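Local coordinates for peroxiredoxin (Mycobacterium tuberculosis, PDB 5EPF), which reduces hydrogen peroxide and organic hydroperoxides to water and alcohols as a thiol-specific peroxidase, protecting the cell against oxidative stress, at residues C57-L62 with A147-A152. Sequence-based numbering, arbitrary orientation.
With SO4 (sulfate ion), chain B.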
loop_
_atom_site.group_PDB
_atom_site.type_symbol
_atom_site.label_atom_id
_atom_site.label_comp_id
_atom_site.label_asym_id
_atom_site.label_seq_id
_atom_site.Cartn_x
_atom_site.Cartn_y
_atom_site.Cartn_z
ATOM N N CYS A 57 5.117 -10.270 -1.874
ATOM C CA CYS A 57 6.278 -10.796 -2.583
ATOM C C CYS A 57 6.191 -10.537 -4.083
ATOM O O CYS A 57 7.228 -10.397 -4.744
ATOM C CB CYS A 57 6.452 -12.288 -2.298
ATOM S SG CYS A 57 7.086 -12.626 -0.635
ATOM N N HIS A 58 4.978 -10.485 -4.643
ATOM C CA HIS A 58 4.847 -10.120 -6.049
ATOM C C HIS A 58 5.249 -8.664 -6.265
ATOM O O HIS A 58 5.983 -8.359 -7.214
ATOM C CB HIS A 58 3.426 -10.419 -6.534
ATOM C CG HIS A 58 3.268 -10.360 -8.022
ATOM N ND1 HIS A 58 4.083 -11.048 -8.890
ATOM C CD2 HIS A 58 2.379 -9.692 -8.795
ATOM C CE1 HIS A 58 3.698 -10.817 -10.134
ATOM N NE2 HIS A 58 2.668 -9.993 -10.104
ATOM N N PHE A 59 4.840 -7.762 -5.359
ATOM C CA PHE A 59 5.355 -6.393 -5.394
ATOM C C PHE A 59 6.875 -6.368 -5.292
ATOM O O PHE A 59 7.539 -5.633 -6.037
ATOM C CB PHE A 59 4.751 -5.554 -4.273
ATOM C CG PHE A 59 3.419 -4.934 -4.619
ATOM C CD1 PHE A 59 3.342 -3.864 -5.503
ATOM C CD2 PHE A 59 2.235 -5.411 -4.059
ATOM C CE1 PHE A 59 2.116 -3.289 -5.819
ATOM C CE2 PHE A 59 1.005 -4.844 -4.375
ATOM C CZ PHE A 59 0.953 -3.770 -5.270
ATOM N N ARG A 60 7.443 -7.164 -4.377
ATOM C CA ARG A 60 8.893 -7.229 -4.228
ATOM C C ARG A 60 9.556 -7.623 -5.538
ATOM O O ARG A 60 10.531 -6.996 -5.977
ATOM C CB ARG A 60 9.242 -8.271 -3.163
ATOM C CG ARG A 60 10.755 -8.489 -2.972
ATOM C CD ARG A 60 11.011 -9.782 -2.203
ATOM N NE ARG A 60 10.542 -10.936 -2.961
ATOM C CZ ARG A 60 10.372 -12.159 -2.464
ATOM N NH1 ARG A 60 10.625 -12.412 -1.182
ATOM N NH2 ARG A 60 9.935 -13.131 -3.252
ATOM N N ASP A 61 9.037 -8.680 -6.176
ATOM C CA ASP A 61 9.663 -9.251 -7.356
ATOM C C ASP A 61 9.585 -8.315 -8.545
ATOM O O ASP A 61 10.339 -8.496 -9.505
ATOM C CB ASP A 61 8.970 -10.565 -7.727
ATOM C CG ASP A 61 9.181 -11.676 -6.718
ATOM O OD1 ASP A 61 10.093 -11.591 -5.864
ATOM O OD2 ASP A 61 8.431 -12.685 -6.803
ATOM N N LEU A 62 8.679 -7.333 -8.520
ATOM C CA LEU A 62 8.522 -6.376 -9.610
ATOM C C LEU A 62 9.282 -5.071 -9.368
ATOM O O LEU A 62 8.950 -4.046 -9.981
ATOM C CB LEU A 62 7.038 -6.123 -9.879
ATOM C CG LEU A 62 6.295 -7.287 -10.535
ATOM C CD1 LEU A 62 4.781 -7.040 -10.487
ATOM C CD2 LEU A 62 6.762 -7.494 -11.966
ATOM N N ALA A 147 -2.901 -9.571 -9.004
ATOM C CA ALA A 147 -3.548 -8.503 -9.765
ATOM C C ALA A 147 -3.288 -7.135 -9.149
ATOM O O ALA A 147 -3.315 -6.123 -9.852
ATOM C CB ALA A 147 -5.053 -8.753 -9.863
ATOM N N HIS A 148 -3.052 -7.064 -7.842
ATOM C CA HIS A 148 -2.766 -5.773 -7.225
ATOM C C HIS A 148 -1.547 -5.113 -7.857
ATOM O O HIS A 148 -1.635 -3.988 -8.362
ATOM C CB HIS A 148 -2.641 -5.941 -5.714
ATOM C CG HIS A 148 -3.949 -6.227 -5.070
ATOM N ND1 HIS A 148 -4.783 -5.228 -4.602
ATOM C CD2 HIS A 148 -4.611 -7.394 -4.886
ATOM C CE1 HIS A 148 -5.884 -5.777 -4.120
ATOM N NE2 HIS A 148 -5.810 -7.088 -4.295
ATOM N N ALA A 149 -0.422 -5.820 -7.914
ATOM C CA ALA A 149 0.749 -5.236 -8.552
ATOM C C ALA A 149 0.596 -5.203 -10.070
ATOM O O ALA A 149 1.014 -4.236 -10.712
ATOM C CB ALA A 149 2.024 -5.960 -8.141
ATOM N N ASP A 150 -0.027 -6.232 -10.664
ATOM C CA ASP A 150 -0.097 -6.290 -12.124
ATOM C C ASP A 150 -0.951 -5.155 -12.681
ATOM O O ASP A 150 -0.569 -4.494 -13.655
ATOM C CB ASP A 150 -0.671 -7.636 -12.585
ATOM C CG ASP A 150 0.254 -8.819 -12.285
ATOM O OD1 ASP A 150 1.465 -8.619 -12.062
ATOM O OD2 ASP A 150 -0.251 -9.965 -12.259
ATOM N N LYS A 151 -2.129 -4.928 -12.094
ATOM C CA LYS A 151 -2.990 -3.853 -12.583
ATOM C C LYS A 151 -2.379 -2.494 -12.305
ATOM O O LYS A 151 -2.463 -1.593 -13.141
ATOM C CB LYS A 151 -4.394 -3.945 -11.977
ATOM C CG LYS A 151 -5.189 -5.100 -12.506
ATOM C CD LYS A 151 -6.421 -5.385 -11.673
ATOM C CE LYS A 151 -7.428 -4.236 -11.643
ATOM N NZ LYS A 151 -8.055 -4.008 -12.964
ATOM N N ALA A 152 -1.738 -2.333 -11.146
ATOM C CA ALA A 152 -1.077 -1.071 -10.843
ATOM C C ALA A 152 0.016 -0.778 -11.857
ATOM O O ALA A 152 0.105 0.337 -12.391
ATOM C CB ALA A 152 -0.503 -1.109 -9.434
HETATM S S SO4 B . 10.496 -16.166 -0.752
HETATM O O1 SO4 B . 10.253 -15.075 0.180
HETATM O O2 SO4 B . 9.594 -17.301 -0.460
HETATM O O3 SO4 B . 10.272 -15.731 -2.134
HETATM O O4 SO4 B . 11.874 -16.641 -0.602
#
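Ala149 sets its methyl group almost over the centre of the Phe59 ring, CB lying 3.6 Å from the ring centroid and 14° off the ring normal, a CH-pi contact that illustrates how a small residue can pack against an aromatic face between two helices. The same methyl is shared: Leu62 CD1 touches Ala149 CB at 3.8 Å, and His58 CD2 meets it obliquely. Ala149 brings only a methyl to the interface; here the CA atoms of Phe59 and Ala149 are 5.7 Å apart, while the local axes, inclined by 39°, pass at 9.0 Å, an ordinary helix-packing distance.

Beside this apolar patch lies a polar link. His58 NE2 donates to Asp150 OD1 over 2.7 Å, nearly straight; the acceptor lies close to the imidazole plane, the bond reaches the syn side of OD1, 35° out of the carboxylate plane, and ring and carboxylate are turned nearly at right angles. Swinging CG of His58 anti to the backbone N carries the ring across to helix 145-158, while Leu62 CD1 covers one of its faces off-centre. The nearby carboxylate would be expected to favour a protonated imidazole.

Farther inward, Phe59 stacks with Phe42 and rests on Val40 of the central sheet, and His148, whose CB flanks Phe59 CE2, turns its ring away to bond Thr126 through ND1. On the far side of helix 50-61, Arg60 holds Asp61 OD1 with NE and NH2 and, through NH1 and NH2, binds a sulfate probably from the crystallisation liquor. Helix 50-61, which carries the peroxidatic Cys52, thus packs beside the C-terminal helix against the central sheet, as in the thioredoxin fold of peroxiredoxins.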